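Side-chain contacts in dihydropteroate synthase (Burkholderia cenocepacia, PDB 2Y5S), which probably catalyses the condensation of para-aminobenzoate with 6-hydroxymethyl-7,8-dihydropterin diphosphate to give 7,8-dihydropteroate, a precursor of folate: residues D61-G66 and E91-L96; A201-N206 and G239-G244; P214-A219 and Y226-G231. All blocks are in the same frame, centred on the assembly; numbering follows the deposited sequence.

Read from the N terminus, the chain first closes a loop at contact 1, where strand 62-66 meets helix 79-93 before the chain enters strand 100-103. Contact 2 opens only afterwards, at residues 201-206, which run into the first turn of helix 204-211, and closes at 239-244. Contact 3, 214-219 with 226-231, is nested inside that loop and leads into strand 229-230. Contacts 1 and 3 reach the same parallel sheet but lie on opposite sides of the chain's centre, their centres about 24 Å apart. Contact 2, at the surface, joins the turn into helix 204-211 to the loop after helix 236-239; its nearest atoms are about 7 Å from those of contact 3.

Contact 1 of 3, residues D61-G66 and E91-L96; sequences DLLDIG and EALRPL
Leu-93 of helix 79-93 meets Ile-65 and Leu-63 of strand 62-66 through a single methyl group, and it has the largest surface buried by the contact, 49 Å², with Leu-63 and then Ile-65 following. The approach of Ile-65 and Leu-93 is tip to tip: their CD1 atoms lie 4.0 Å apart, with each side chain extended toward the other. In Leu-93 the first torsion sets CG anti to the carbonyl carbon (chi1 -67°), and the nearly trans second torsion carries CD1 onward to the strand. The same CD1 of Leu-93 also lies 4.3 Å from CD1 of Leu-63, so one methyl serves two residues of the strand. Leu-63 and Ile-65 are two positions apart and both start out toward the helix, whereas the intervening Asp-64 belongs to the other face of the strand, where it forms a salt bridge with Arg-270 and a hydrogen bond with Ser-101.

No hydrogen bond crosses between the segments, and the backbones stay well separated, with 9.3 Å between the CA atoms of Leu-63 and Leu-93; the contact is made by side-chain ends alone. All three residues are buried. Helix 45-58 adds Ala-52, which touches both Leu-63 and Leu-93, while Val-86, Leu-89 and Val-90 of helix 79-93 pack on Ile-65. Past Leu-93 the chain turns through a short 3-10 segment, in which Leu-96 N bonds to Leu-93 O at 3.0 Å. Strand 62-66, helix 79-93 and the parallel strand 100-103 form a beta-alpha-beta unit, and apolar packing of its helix against the sheet is characteristic of the TIM-barrel fold of the pterin-binding enzymes.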
ATOM      1  N   ASP B  61      14.314  -6.414   9.256  1.00 20.56           N
ATOM      2  CA  ASP B  61      14.358  -7.547  10.201  1.00 20.63           C
ATOM      3  C   ASP B  61      15.312  -8.663   9.739  1.00 20.58           C
ATOM      4  O   ASP B  61      15.773  -9.458  10.553  1.00 21.01           O
ATOM      5  CB  ASP B  61      12.962  -8.133  10.359  1.00 19.89           C
ATOM      6  CG  ASP B  61      11.958  -7.108  10.794  1.00 19.22           C
ATOM      7  OD1 ASP B  61      12.121  -6.563  11.899  1.00 21.05           O
ATOM      8  OD2 ASP B  61      10.999  -6.858  10.046  1.00 17.89           O
ATOM      9  N   LEU B  62      15.571  -8.739   8.436  1.00 19.64           N
ATOM     10  CA  LEU B  62      16.556  -9.667   7.877  1.00 19.63           C
ATOM     11  C   LEU B  62      17.300  -8.947   6.770  1.00 20.61           C
ATOM     12  O   LEU B  62      16.776  -7.978   6.201  1.00 19.07           O
ATOM     13  CB  LEU B  62      15.908 -10.922   7.273  1.00 19.06           C
ATOM     14  CG  LEU B  62      14.900 -11.785   8.043  1.00 17.54           C
ATOM     15  CD1 LEU B  62      13.495 -11.209   7.824  1.00 17.14           C
ATOM     16  CD2 LEU B  62      14.976 -13.247   7.562  1.00 17.59           C
ATOM     17  N   LEU B  63      18.509  -9.441   6.462  1.00 20.49           N
ATOM     18  CA  LEU B  63      19.282  -8.948   5.330  1.00 21.95           C
ATOM     19  C   LEU B  63      19.554 -10.086   4.363  1.00 21.86           C
ATOM     20  O   LEU B  63      19.959 -11.167   4.787  1.00 21.45           O
ATOM     21  CB  LEU B  63      20.613  -8.346   5.792  1.00 23.25           C
ATOM     22  CG  LEU B  63      20.480  -7.144   6.720  1.00 24.43           C
ATOM     23  CD1 LEU B  63      21.857  -6.780   7.315  1.00 27.63           C
ATOM     24  CD2 LEU B  63      19.839  -5.980   5.963  1.00 26.16           C
ATOM     25  N   ASP B  64      19.348  -9.833   3.071  1.00 22.41           N
ATOM     26  CA  ASP B  64      19.582 -10.844   2.044  1.00 23.47           C
ATOM     27  C   ASP B  64      20.833 -10.442   1.272  1.00 25.60           C
ATOM     28  O   ASP B  64      20.869  -9.396   0.615  1.00 26.34           O
ATOM     29  CB  ASP B  64      18.359 -10.994   1.119  1.00 22.87           C
ATOM     30  CG  ASP B  64      18.393 -12.289   0.263  1.00 24.67           C
ATOM     31  OD1 ASP B  64      18.838 -13.352   0.746  1.00 25.85           O
ATOM     32  OD2 ASP B  64      17.957 -12.248  -0.906  1.00 26.25           O
ATOM     33  N   ILE B  65      21.871 -11.255   1.420  1.00 27.20           N
ATOM     34  CA  ILE B  65      23.172 -10.999   0.836  1.00 29.81           C
ATOM     35  C   ILE B  65      23.272 -11.811  -0.447  1.00 31.80           C
ATOM     36  O   ILE B  65      23.131 -13.028  -0.418  1.00 30.23           O
ATOM     37  CB  ILE B  65      24.320 -11.464   1.766  1.00 30.49           C
ATOM     38  CG1 ILE B  65      24.290 -10.749   3.124  1.00 30.23           C
ATOM     39  CG2 ILE B  65      25.667 -11.239   1.085  1.00 32.17           C
ATOM     40  CD1 ILE B  65      25.165 -11.437   4.175  1.00 29.37           C
ATOM     41  N   GLY B  66      23.512 -11.141  -1.567  1.00 35.54           N
ATOM     42  CA  GLY B  66      23.678 -11.825  -2.841  1.00 38.80           C
ATOM     43  C   GLY B  66      24.883 -11.297  -3.582  1.00 43.27           C
ATOM     44  O   GLY B  66      24.973 -10.093  -3.818  1.00 44.49           O
ATOM     45  N   GLU B  91      30.712 -12.574   7.604  1.00 36.07           N
ATOM     46  CA  GLU B  91      31.600 -12.452   8.762  1.00 37.85           C
ATOM     47  C   GLU B  91      31.444 -11.076   9.440  1.00 38.17           C
ATOM     48  O   GLU B  91      31.294 -10.991  10.663  1.00 38.44           O
ATOM     49  CB  GLU B  91      33.059 -12.738   8.350  1.00 39.69           C
ATOM     50  CG  GLU B  91      33.295 -14.184   7.849  1.00 41.12           C
ATOM     51  CD  GLU B  91      34.713 -14.445   7.314  1.00 46.01           C
ATOM     52  OE1 GLU B  91      35.459 -13.481   7.030  1.00 48.53           O
ATOM     53  OE2 GLU B  91      35.084 -15.635   7.174  1.00 47.77           O
ATOM     54  N   ALA B  92      31.435 -10.012   8.644  1.00 37.89           N
ATOM     55  CA  ALA B  92      31.309  -8.647   9.174  1.00 38.31           C
ATOM     56  C   ALA B  92      29.939  -8.345   9.751  1.00 36.92           C
ATOM     57  O   ALA B  92      29.827  -7.548  10.676  1.00 37.18           O
ATOM     58  CB  ALA B  92      31.660  -7.612   8.097  1.00 38.78           C
ATOM     59  N   LEU B  93      28.889  -8.961   9.203  1.00 35.06           N
ATOM     60  CA  LEU B  93      27.524  -8.674   9.639  1.00 33.90           C
ATOM     61  C   LEU B  93      27.003  -9.567  10.774  1.00 33.68           C
ATOM     62  O   LEU B  93      26.044  -9.192  11.442  1.00 32.91           O
ATOM     63  CB  LEU B  93      26.555  -8.743   8.455  1.00 32.21           C
ATOM     64  CG  LEU B  93      26.719  -7.678   7.371  1.00 32.44           C
ATOM     65  CD1 LEU B  93      25.798  -7.986   6.183  1.00 30.28           C
ATOM     66  CD2 LEU B  93      26.435  -6.282   7.914  1.00 32.70           C
ATOM     67  N   ARG B  94      27.613 -10.736  10.978  1.00 34.22           N
ATOM     68  CA  ARG B  94      27.235 -11.642  12.083  1.00 34.82           C
ATOM     69  C   ARG B  94      27.091 -10.982  13.446  1.00 35.44           C
ATOM     70  O   ARG B  94      26.126 -11.261  14.154  1.00 34.94           O
ATOM     71  CB  ARG B  94      28.218 -12.811  12.215  1.00 36.06           C
ATOM     72  CG  ARG B  94      27.684 -14.093  11.673  1.00 37.05           C
ATOM     73  CD  ARG B  94      28.676 -15.223  11.859  1.00 40.91           C
ATOM     74  NE  ARG B  94      28.710 -15.743  13.223  1.00 44.51           N
ATOM     75  CZ  ARG B  94      27.768 -16.506  13.776  1.00 44.44           C
ATOM     76  NH1 ARG B  94      26.671 -16.840  13.096  1.00 42.08           N
ATOM     77  NH2 ARG B  94      27.926 -16.929  15.029  1.00 45.81           N
ATOM     78  N   PRO B  95      28.061 -10.125  13.836  1.00 36.84           N
ATOM     79  CA  PRO B  95      27.965  -9.492  15.147  1.00 37.73           C
ATOM     80  C   PRO B  95      26.696  -8.648  15.350  1.00 36.82           C
ATOM     81  O   PRO B  95      26.272  -8.479  16.487  1.00 37.13           O
ATOM     82  CB  PRO B  95      29.231  -8.625  15.212  1.00 39.69           C
ATOM     83  CG  PRO B  95      30.199  -9.310  14.339  1.00 39.85           C
ATOM     84  CD  PRO B  95      29.369  -9.866  13.207  1.00 37.82           C
ATOM     85  N   LEU B  96      26.071  -8.167  14.267  1.00 34.93           N
ATOM     86  CA  LEU B  96      24.880  -7.326  14.385  1.00 34.03           C
ATOM     87  C   LEU B  96      23.618  -8.055  14.899  1.00 32.96           C
ATOM     88  O   LEU B  96      22.625  -7.410  15.217  1.00 31.79           O
ATOM     89  CB  LEU B  96      24.573  -6.625  13.050  1.00 33.35           C
ATOM     90  CG  LEU B  96      25.631  -5.641  12.529  1.00 33.81           C
ATOM     91  CD1 LEU B  96      25.205  -5.046  11.197  1.00 31.62           C
ATOM     92  CD2 LEU B  96      25.926  -4.541  13.548  1.00 36.13           C
TER

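Contact 2 of 3, residues A201-N206 and G239-G244; sequences AVVDDN and GAVIGG
Ala-240 CB is the bump of this contact, and Val-202 and Val-203 supply the two methyls that receive it. The nearer is CG2 of Val-203, 3.7 Å from Ala-240 CB; CG2 of Val-202 follows at 4.0 Å from the same CB. Two neighbouring valines thus form a shallow seat for one methyl. Val-203 CG2 also reaches the next residue, standing 4.2 Å from CG1 of Val-241. Its torsion explains this reach: chi1 of 170° sets CG1 anti to the backbone N and turns CG2 to the position opposite the carbonyl carbon. The match is small and wholly apolar, with 117 Å² buried over both sides and no hydrogen bond between the segments.

Polar bonds shape each segment separately. On one side, the backbone N of Ala-201 donates to Asp-205 OD2 (2.8 Å), on the anti side of the carboxylate and tilted 31° out of its plane. Asn-206 ND2 reaches back to Val-202 O at 3.1 Å; this bond is nearly straight at the hydrogen, 171°, although the donor sits above the carbonyl plane. In the other segment, Gly-239 O accepts from both Ile-242 N and Gly-244 N.

The contact lies at the surface, joining the turn that enters helix 204-211 to the loop between helices 236-239 and 251-263. Val-202 also touches Ser-236 and Asn-206 touches Met-237, both in helix 236-239, while Val-241 packs on Ala-286 of the second subunit.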
ATOM      1  N   ALA B 201       4.158 -15.309 -16.976  1.00 22.37           N
ATOM      2  CA  ALA B 201       3.611 -14.208 -17.776  1.00 22.37           C
ATOM      3  C   ALA B 201       3.606 -12.941 -16.896  1.00 21.12           C
ATOM      4  O   ALA B 201       3.077 -12.962 -15.777  1.00 19.08           O
ATOM      5  CB  ALA B 201       2.207 -14.546 -18.301  1.00 22.67           C
ATOM      6  N   VAL B 202       4.221 -11.868 -17.408  1.00 21.08           N
ATOM      7  CA  VAL B 202       4.588 -10.680 -16.613  1.00 20.44           C
ATOM      8  C   VAL B 202       3.436 -10.116 -15.785  1.00 19.91           C
ATOM      9  O   VAL B 202       3.627  -9.701 -14.656  1.00 18.77           O
ATOM     10  CB  VAL B 202       5.209  -9.552 -17.500  1.00 21.79           C
ATOM     11  CG1 VAL B 202       4.218  -9.069 -18.627  1.00 22.35           C
ATOM     12  CG2 VAL B 202       5.692  -8.388 -16.639  1.00 20.56           C
ATOM     13  N   VAL B 203       2.241 -10.104 -16.356  1.00 20.99           N
ATOM     14  CA  VAL B 203       1.080  -9.645 -15.646  1.00 20.82           C
ATOM     15  C   VAL B 203       0.173 -10.812 -15.219  1.00 21.19           C
ATOM     16  O   VAL B 203      -0.070 -10.987 -14.026  1.00 20.36           O
ATOM     17  CB  VAL B 203       0.341  -8.554 -16.445  1.00 21.96           C
ATOM     18  CG1 VAL B 203      -0.999  -8.251 -15.816  1.00 22.18           C
ATOM     19  CG2 VAL B 203       1.200  -7.262 -16.485  1.00 21.13           C
ATOM     20  N   ASP B 204      -0.302 -11.619 -16.163  1.00 22.57           N
ATOM     21  CA  ASP B 204      -1.353 -12.609 -15.839  1.00 23.28           C
ATOM     22  C   ASP B 204      -0.952 -13.671 -14.800  1.00 22.23           C
ATOM     23  O   ASP B 204      -1.731 -13.931 -13.884  1.00 21.74           O
ATOM     24  CB  ASP B 204      -1.916 -13.264 -17.094  1.00 24.88           C
ATOM     25  CG  ASP B 204      -2.772 -12.309 -17.902  1.00 27.25           C
ATOM     26  OD1 ASP B 204      -3.265 -11.309 -17.326  1.00 28.61           O
ATOM     27  OD2 ASP B 204      -2.937 -12.539 -19.114  1.00 30.69           O
ATOM     28  N   ASP B 205       0.249 -14.244 -14.913  1.00 21.67           N
ATOM     29  CA  ASP B 205       0.694 -15.270 -13.949  1.00 21.04           C
ATOM     30  C   ASP B 205       1.113 -14.665 -12.622  1.00 19.58           C
ATOM     31  O   ASP B 205       0.739 -15.160 -11.555  1.00 19.63           O
ATOM     32  CB  ASP B 205       1.848 -16.103 -14.519  1.00 21.36           C
ATOM     33  CG  ASP B 205       1.427 -17.006 -15.666  1.00 23.65           C
ATOM     34  OD1 ASP B 205       0.242 -17.394 -15.731  1.00 24.97           O
ATOM     35  OD2 ASP B 205       2.308 -17.343 -16.505  1.00 24.89           O
ATOM     36  N   ASN B 206       1.905 -13.600 -12.667  1.00 18.83           N
ATOM     37  CA  ASN B 206       2.378 -12.962 -11.450  1.00 18.03           C
ATOM     38  C   ASN B 206       1.237 -12.410 -10.590  1.00 17.65           C
ATOM     39  O   ASN B 206       1.243 -12.568  -9.364  1.00 17.06           O
ATOM     40  CB  ASN B 206       3.385 -11.854 -11.782  1.00 18.21           C
ATOM     41  CG  ASN B 206       4.752 -12.393 -12.193  1.00 18.30           C
ATOM     42  OD1 ASN B 206       5.288 -13.315 -11.563  1.00 18.33           O
ATOM     43  ND2 ASN B 206       5.341 -11.799 -13.245  1.00 18.06           N
ATOM     44  N   GLY B 239       6.390  -2.508 -13.240  1.00 20.21           N
ATOM     45  CA  GLY B 239       6.593  -1.611 -14.381  1.00 21.10           C
ATOM     46  C   GLY B 239       5.511  -1.744 -15.439  1.00 21.88           C
ATOM     47  O   GLY B 239       5.058  -0.730 -16.036  1.00 22.83           O
ATOM     48  N   ALA B 240       5.078  -2.982 -15.656  1.00 20.93           N
ATOM     49  CA  ALA B 240       4.076  -3.303 -16.661  1.00 21.99           C
ATOM     50  C   ALA B 240       2.725  -2.641 -16.401  1.00 21.90           C
ATOM     51  O   ALA B 240       1.995  -2.357 -17.352  1.00 22.83           O
ATOM     52  CB  ALA B 240       3.911  -4.816 -16.790  1.00 21.76           C
ATOM     53  N   VAL B 241       2.386  -2.396 -15.135  1.00 20.44           N
ATOM     54  CA  VAL B 241       1.098  -1.796 -14.790  1.00 19.96           C
ATOM     55  C   VAL B 241       1.159  -0.293 -14.513  1.00 20.82           C
ATOM     56  O   VAL B 241       0.126   0.354 -14.333  1.00 21.11           O
ATOM     57  CB  VAL B 241       0.422  -2.516 -13.622  1.00 19.25           C
ATOM     58  CG1 VAL B 241       0.264  -3.996 -13.949  1.00 17.79           C
ATOM     59  CG2 VAL B 241       1.198  -2.322 -12.309  1.00 16.22           C
ATOM     60  N   ILE B 242       2.355   0.283 -14.503  1.00 21.96           N
ATOM     61  CA  ILE B 242       2.482   1.732 -14.281  1.00 22.75           C
ATOM     62  C   ILE B 242       3.078   2.448 -15.473  1.00 24.57           C
ATOM     63  O   ILE B 242       3.770   3.445 -15.320  1.00 25.42           O
ATOM     64  CB  ILE B 242       3.260   2.060 -12.974  1.00 21.76           C
ATOM     65  CG1 ILE B 242       4.742   1.660 -13.083  1.00 21.24           C
ATOM     66  CG2 ILE B 242       2.586   1.371 -11.785  1.00 21.08           C
ATOM     67  CD1 ILE B 242       5.540   1.762 -11.765  1.00 18.79           C
ATOM     68  N   GLY B 243       2.797   1.956 -16.675  1.00 26.16           N
ATOM     69  CA  GLY B 243       3.168   2.680 -17.879  1.00 27.97           C
ATOM     70  C   GLY B 243       4.612   2.466 -18.281  1.00 28.87           C
ATOM     71  O   GLY B 243       5.149   3.223 -19.087  1.00 29.55           O
ATOM     72  N   GLY B 244       5.248   1.441 -17.716  1.00 28.57           N
ATOM     73  CA  GLY B 244       6.588   1.045 -18.146  1.00 29.70           C
ATOM     74  C   GLY B 244       7.722   1.848 -17.538  1.00 30.28           C
ATOM     75  O   GLY B 244       8.796   1.907 -18.099  1.00 31.10           O
TER

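Contact 3 of 3, residues P214-A219 and Y226-G231; sequences PDTAPA and YPILAG. With 78H (7,8-dihydropteroate), chain P.
The loop leading into strand 229-230 of the barrel, between strands 190-193 and 268-271, folds back here on the chain that follows helix 204-211, and Tyr-226 and Pro-218 hold the two together. Tyr-226 N donates to Pro-218 O over 2.9 Å with an N-H...O angle of 156°, the sole hydrogen bond across the segments. Pro-218 O also lies at the edge of the tyrosine ring, near its plane, 3.4 Å from CD2 of Tyr-226. With CG beside its own backbone N (chi1 -75°), the ring is brought alongside the same carbonyl that its N-H grips. The proline ring crosses the tyrosine at about a right angle, its CG 3.9 Å from Tyr-226 CD2. Farther along that ring, CE2 of Tyr-226 approaches Ala-219 O obliquely at 3.4 Å. Of all the residues in the contact Tyr-226 has the most surface buried, 87 Å², and Ala-177 and Arg-181 of helix 165-182 also pack on it.

In the TIM-barrel fold such a connection brings the chain from a helix back to the next strand, here strand 229-230. Ile-228, bonded through its backbone to Ala-267 and Ile-268, directs its side chain at the incoming loop. Its CG1 lies 3.8 Å from Ala-217 CB. The side chains of Ile-228 and Thr-216 cross at about a right angle, with Ile-228 CD1 4.0 Å from Thr-216 OG1, a hydroxyl hydrogen-bonded to Leu-213 O. Beyond Ile-228 the strand enters the 7,8-dihydropteroate pocket: Leu-229 CD2 comes within 3.8 Å of ligand N2. Gly-231 O lies 3.2 Å from ligand O4, a close approach of two oxygens, and Lys-235 NZ is hydrogen-bonded both to Gly-231 O and to the ligand.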
ATOM      1  N   PRO B 214      -2.105 -17.036  -0.547  1.00 24.00           N
ATOM      2  CA  PRO B 214      -2.130 -18.090   0.488  1.00 25.02           C
ATOM      3  C   PRO B 214      -2.140 -19.505  -0.081  1.00 26.06           C
ATOM      4  O   PRO B 214      -1.529 -20.402   0.506  1.00 26.18           O
ATOM      5  CB  PRO B 214      -3.432 -17.825   1.265  1.00 25.92           C
ATOM      6  CG  PRO B 214      -3.962 -16.543   0.785  1.00 26.07           C
ATOM      7  CD  PRO B 214      -3.281 -16.152  -0.481  1.00 24.55           C
ATOM      8  N   ASP B 215      -2.802 -19.680  -1.226  1.00 26.52           N
ATOM      9  CA  ASP B 215      -2.943 -20.976  -1.868  1.00 27.98           C
ATOM     10  C   ASP B 215      -1.688 -21.459  -2.613  1.00 26.72           C
ATOM     11  O   ASP B 215      -1.687 -22.570  -3.113  1.00 27.10           O
ATOM     12  CB  ASP B 215      -4.126 -20.958  -2.841  1.00 29.50           C
ATOM     13  CG  ASP B 215      -5.450 -20.647  -2.152  1.00 33.29           C
ATOM     14  OD1 ASP B 215      -5.634 -21.063  -0.986  1.00 36.16           O
ATOM     15  OD2 ASP B 215      -6.294 -19.977  -2.784  1.00 36.56           O
ATOM     16  N   THR B 216      -0.637 -20.638  -2.696  1.00 24.77           N
ATOM     17  CA  THR B 216       0.635 -21.075  -3.274  1.00 23.76           C
ATOM     18  C   THR B 216       1.446 -21.955  -2.299  1.00 23.65           C
ATOM     19  O   THR B 216       2.331 -22.689  -2.719  1.00 23.16           O
ATOM     20  CB  THR B 216       1.513 -19.879  -3.713  1.00 22.63           C
ATOM     21  OG1 THR B 216       1.854 -19.105  -2.572  1.00 21.85           O
ATOM     22  CG2 THR B 216       0.787 -18.982  -4.724  1.00 22.32           C
ATOM     23  N   ALA B 217       1.118 -21.904  -1.005  1.00 23.82           N
ATOM     24  CA  ALA B 217       1.905 -22.575   0.025  1.00 23.20           C
ATOM     25  C   ALA B 217       1.321 -23.941   0.362  1.00 24.55           C
ATOM     26  O   ALA B 217       0.159 -24.042   0.751  1.00 25.26           O
ATOM     27  CB  ALA B 217       1.964 -21.724   1.284  1.00 23.21           C
ATOM     28  N   PRO B 218       2.131 -24.998   0.241  1.00 24.14           N
ATOM     29  CA  PRO B 218       1.683 -26.287   0.723  1.00 26.01           C
ATOM     30  C   PRO B 218       1.673 -26.340   2.254  1.00 26.37           C
ATOM     31  O   PRO B 218       2.146 -25.399   2.927  1.00 25.20           O
ATOM     32  CB  PRO B 218       2.720 -27.255   0.147  1.00 25.96           C
ATOM     33  CG  PRO B 218       3.907 -26.460  -0.045  1.00 24.76           C
ATOM     34  CD  PRO B 218       3.513 -25.046  -0.244  1.00 23.32           C
ATOM     35  N   ALA B 219       1.155 -27.444   2.778  1.00 27.67           N
ATOM     36  CA  ALA B 219       1.016 -27.670   4.224  1.00 28.57           C
ATOM     37  C   ALA B 219       2.212 -28.413   4.820  1.00 28.65           C
ATOM     38  O   ALA B 219       2.732 -29.352   4.222  1.00 28.62           O
ATOM     39  CB  ALA B 219      -0.279 -28.454   4.504  1.00 29.90           C
ATOM     40  N   TYR B 226       3.313 -23.891   5.052  1.00 24.38           N
ATOM     41  CA  TYR B 226       4.669 -23.321   5.054  1.00 22.47           C
ATOM     42  C   TYR B 226       4.575 -21.784   4.965  1.00 21.10           C
ATOM     43  O   TYR B 226       3.768 -21.244   4.192  1.00 21.42           O
ATOM     44  CB  TYR B 226       5.501 -23.898   3.902  1.00 21.69           C
ATOM     45  CG  TYR B 226       5.976 -25.323   4.147  1.00 22.18           C
ATOM     46  CD1 TYR B 226       7.101 -25.581   4.930  1.00 21.38           C
ATOM     47  CD2 TYR B 226       5.304 -26.417   3.599  1.00 24.45           C
ATOM     48  CE1 TYR B 226       7.537 -26.883   5.162  1.00 22.74           C
ATOM     49  CE2 TYR B 226       5.725 -27.725   3.841  1.00 24.47           C
ATOM     50  CZ  TYR B 226       6.841 -27.952   4.622  1.00 23.48           C
ATOM     51  OH  TYR B 226       7.266 -29.235   4.873  1.00 22.26           O
ATOM     52  N   PRO B 227       5.348 -21.066   5.796  1.00 20.32           N
ATOM     53  CA  PRO B 227       5.307 -19.613   5.700  1.00 18.97           C
ATOM     54  C   PRO B 227       5.890 -19.135   4.380  1.00 18.26           C
ATOM     55  O   PRO B 227       6.783 -19.792   3.822  1.00 18.13           O
ATOM     56  CB  PRO B 227       6.149 -19.163   6.882  1.00 19.40           C
ATOM     57  CG  PRO B 227       7.142 -20.259   7.061  1.00 19.62           C
ATOM     58  CD  PRO B 227       6.347 -21.514   6.785  1.00 20.67           C
ATOM     59  N   ILE B 228       5.373 -18.004   3.888  1.00 17.11           N
ATOM     60  CA  ILE B 228       5.650 -17.506   2.539  1.00 16.15           C
ATOM     61  C   ILE B 228       6.561 -16.287   2.589  1.00 16.25           C
ATOM     62  O   ILE B 228       6.305 -15.335   3.355  1.00 15.70           O
ATOM     63  CB  ILE B 228       4.367 -17.082   1.838  1.00 16.64           C
ATOM     64  CG1 ILE B 228       3.424 -18.273   1.686  1.00 17.27           C
ATOM     65  CG2 ILE B 228       4.649 -16.418   0.450  1.00 15.02           C
ATOM     66  CD1 ILE B 228       1.991 -17.891   1.242  1.00 19.36           C
ATOM     67  N   LEU B 229       7.634 -16.357   1.805  1.00 15.72           N
ATOM     68  CA  LEU B 229       8.456 -15.211   1.461  1.00 16.03           C
ATOM     69  C   LEU B 229       8.056 -14.753   0.063  1.00 16.13           C
ATOM     70  O   LEU B 229       7.979 -15.570  -0.855  1.00 16.66           O
ATOM     71  CB  LEU B 229       9.928 -15.603   1.499  1.00 16.30           C
ATOM     72  CG  LEU B 229      10.983 -14.480   1.365  1.00 18.57           C
ATOM     73  CD1 LEU B 229      12.288 -14.958   2.045  1.00 21.30           C
ATOM     74  CD2 LEU B 229      11.256 -14.091  -0.082  1.00 19.97           C
ATOM     75  N   ALA B 230       7.778 -13.462  -0.084  1.00 16.00           N
ATOM     76  CA  ALA B 230       7.384 -12.871  -1.355  1.00 16.18           C
ATOM     77  C   ALA B 230       8.354 -11.752  -1.717  1.00 15.33           C
ATOM     78  O   ALA B 230       8.664 -10.895  -0.903  1.00 15.67           O
ATOM     79  CB  ALA B 230       5.979 -12.319  -1.267  1.00 16.19           C
ATOM     80  N   GLY B 231       8.810 -11.772  -2.954  1.00 15.37           N
ATOM     81  CA  GLY B 231       9.713 -10.753  -3.461  1.00 15.39           C
ATOM     82  C   GLY B 231       9.210 -10.180  -4.775  1.00 16.32           C
ATOM     83  O   GLY B 231       9.307 -10.832  -5.813  1.00 17.16           O
TER
HETATM   84  O4  78H P1293      11.567 -13.079  -5.587  1.00 34.32           O
HETATM   85  C4  78H P1293      12.585 -13.554  -5.083  1.00 33.75           C
HETATM   86  C5  78H P1293      13.873 -13.239  -5.565  1.00 33.81           C
HETATM   87  N3  78H P1293      12.470 -14.453  -4.011  1.00 33.09           N
HETATM   88  C9  78H P1293      14.981 -13.852  -4.935  1.00 32.47           C
HETATM   89  N5  78H P1293      14.048 -12.338  -6.565  1.00 30.96           N
HETATM   90  C2  78H P1293      13.633 -15.054  -3.439  1.00 32.73           C
HETATM   91  N8  78H P1293      16.274 -13.578  -5.359  1.00 31.24           N
HETATM   92  N1  78H P1293      14.844 -14.720  -3.912  1.00 31.27           N
HETATM   93  C6  78H P1293      15.278 -12.071  -7.047  1.00 33.66           C
HETATM   94  N2  78H P1293      13.524 -15.946  -2.441  1.00 27.86           N
HETATM   95  C7  78H P1293      16.532 -12.821  -6.589  1.00 31.82           C
HETATM   96  C10 78H P1293      15.469 -11.021  -8.104  1.00 34.51           C
HETATM   97  N11 78H P1293      15.225 -11.587  -9.435  1.00 36.12           N
HETATM   98  C15 78H P1293      14.415 -10.943 -10.265  1.00 35.01           C
HETATM   99  C16 78H P1293      13.384 -11.613 -10.916  1.00 33.81           C
HETATM  100  C17 78H P1293      14.605  -9.573 -10.449  1.00 34.81           C
HETATM  101  C18 78H P1293      12.548 -10.917 -11.771  1.00 33.62           C
HETATM  102  C19 78H P1293      13.765  -8.874 -11.307  1.00 34.77           C
HETATM  103  C20 78H P1293      12.742  -9.548 -11.969  1.00 34.01           C
HETATM  104  C21 78H P1293      11.794  -8.773 -12.890  1.00 32.75           C
HETATM  105  O22 78H P1293      10.754  -9.354 -13.209  1.00 32.52           O
HETATM  106  O23 78H P1293      12.038  -7.577 -13.160  1.00 34.41           O